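Local coordinates for protein GCN5-related N-acetyltransferase:Aminotransferase, class-II (Rhodopseudomonas palustris, PDB 2FIW) that binds acetyl coenzyme A and probably transfers its acetyl group to an amine, as GCN5-related N-acetyltransferases do, at residues V144-G148 against E149-N153. Residues are numbered along the deposited sequence; the frame is centred on the assembly and turned at random.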
# COMPACT_ATOMS: atom_id res chain seq x y z
N VAL A 144 3.88 15.66 2.45
CA VAL A 144 5.11 14.93 2.72
C VAL A 144 6.17 15.39 1.72
O VAL A 144 5.88 15.62 0.54
CB VAL A 144 4.88 13.36 2.71
CG1 VAL A 144 4.45 12.88 1.33
CG2 VAL A 144 6.12 12.61 3.17
N SER A 145 7.40 15.55 2.20
CA SER A 145 8.52 15.88 1.35
C SER A 145 9.24 14.59 0.98
O SER A 145 9.73 13.88 1.85
CB SER A 145 9.46 16.87 2.05
OG SER A 145 10.56 17.21 1.22
N ILE A 146 9.27 14.27 -0.32
CA ILE A 146 9.89 13.05 -0.83
C ILE A 146 10.79 13.46 -1.96
O ILE A 146 10.32 14.04 -2.94
CB ILE A 146 8.88 12.02 -1.42
CG1 ILE A 146 7.84 11.58 -0.40
CG2 ILE A 146 9.62 10.79 -1.99
CD1 ILE A 146 6.72 10.71 -0.99
N ASN A 147 12.08 13.15 -1.84
CA ASN A 147 13.05 13.42 -2.91
C ASN A 147 12.92 14.82 -3.51
O ASN A 147 12.94 15.00 -4.74
CB ASN A 147 12.95 12.36 -4.00
CG ASN A 147 14.26 12.15 -4.70
OD1 ASN A 147 15.32 12.49 -4.17
ND2 ASN A 147 14.22 11.59 -5.91
N GLY A 148 12.75 15.81 -2.64
CA GLY A 148 12.67 17.21 -3.05
C GLY A 148 11.34 17.65 -3.64
O GLY A 148 11.24 18.76 -4.16
N GLU A 149 10.32 16.79 -3.57
CA GLU A 149 8.98 17.14 -4.01
C GLU A 149 8.03 17.17 -2.83
O GLU A 149 8.27 16.46 -1.85
CB GLU A 149 8.45 16.13 -5.04
CG GLU A 149 9.09 16.25 -6.40
CD GLU A 149 8.40 17.28 -7.27
OE1 GLU A 149 9.11 18.06 -7.91
OE2 GLU A 149 7.15 17.32 -7.30
N TRP A 150 6.98 17.97 -2.92
CA TRP A 150 5.90 17.94 -1.96
C TRP A 150 4.67 17.21 -2.54
O TRP A 150 4.28 17.44 -3.70
CB TRP A 150 5.52 19.36 -1.49
CG TRP A 150 6.59 20.08 -0.64
CD1 TRP A 150 7.76 19.56 -0.12
CD2 TRP A 150 6.54 21.45 -0.19
NE1 TRP A 150 8.44 20.52 0.59
CE2 TRP A 150 7.72 21.69 0.57
CE3 TRP A 150 5.63 22.50 -0.38
CZ2 TRP A 150 8.00 22.94 1.15
CZ3 TRP A 150 5.92 23.74 0.20
CH2 TRP A 150 7.09 23.94 0.96
N LEU A 151 4.09 16.32 -1.73
CA LEU A 151 2.96 15.50 -2.15
C LEU A 151 1.95 15.53 -1.03
O LEU A 151 2.32 15.36 0.14
CB LEU A 151 3.40 14.06 -2.41
CG LEU A 151 3.95 13.63 -3.77
CD1 LEU A 151 5.42 13.99 -3.95
CD2 LEU A 151 3.82 12.14 -3.91
N ALA A 152 0.68 15.77 -1.36
CA ALA A 152 -0.38 15.76 -0.36
C ALA A 152 -0.78 14.33 -0.02
O ALA A 152 -0.62 13.42 -0.84
CB ALA A 152 -1.58 16.53 -0.84
N ASN A 153 -1.25 14.13 1.22
CA ASN A 153 -1.97 12.93 1.61
C ASN A 153 -2.84 13.23 2.81
O ASN A 153 -2.87 14.36 3.27
CB ASN A 153 -1.05 11.71 1.84
CG ASN A 153 -0.08 11.90 2.99
OD1 ASN A 153 -0.45 12.34 4.08
ND2 ASN A 153 1.17 11.53 2.76
O HOH W 1 11.23 20.22 2.20
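The carbonyl oxygen of Glu149 is gripped twice by the facing strand. The amide N of Ile146 donates to it at 2.9 Å, in the carbonyl plane; Ser145 CA adds a second, weaker CA-H...O contact at 3.3 Å. Val144 O is held likewise, by Leu151 N and by Trp150 CA. These bonds build a tight antiparallel beta hairpin, the last in this GNAT fold, whose strand 137-146 lies at an outer edge of the sheet. It closes in a type I' turn from Ile146 to Glu149, where Asn147 and Gly148 both take positive phi. Asn-Gly is the classic pair for the two central positions of such a turn, since asparagine accepts left-handed backbone angles more readily than most residues with a side chain and glycine, having none, more readily still. Glu149 N returns to Ile146 O at 2.8 Å, but the turn lifts this donor 49° out of the carbonyl plane.

Ser145 and Trp150 form the non-hydrogen-bonded pair between these rungs, their side chains on one face. Ser145 CB comes obliquely to Trp150 CD1 at 3.9 Å; its OG, swung away from the backbone N (chi1 -179°), lies in the indole plane, at the ring edge. A water there accepts from Trp150 NE1 and also hydrogen-bonds Ser145 OG, so the hydroxyl and the indole N-H, both on exposed residues, share one solvent partner.

Val144, Ile146, Glu149 and Leu151 point to the other face, where helix 39-46 packs on Glu149 and Leu151. Beta-branched Val144 and Ile146 suit the extended strand, and buried Leu151 supplies apolar bulk, its CB meeting Val144 CG1 and its CD2 lying 4.4 Å from Ile146 CD1. Farther along, Asn153 crosses Val144 at about a right angle; its OD1 is hydrogen-bonded to Asn142 ND2, farther back on strand 137-146, and its ND2 rests 3.8 Å from Val144 CG1.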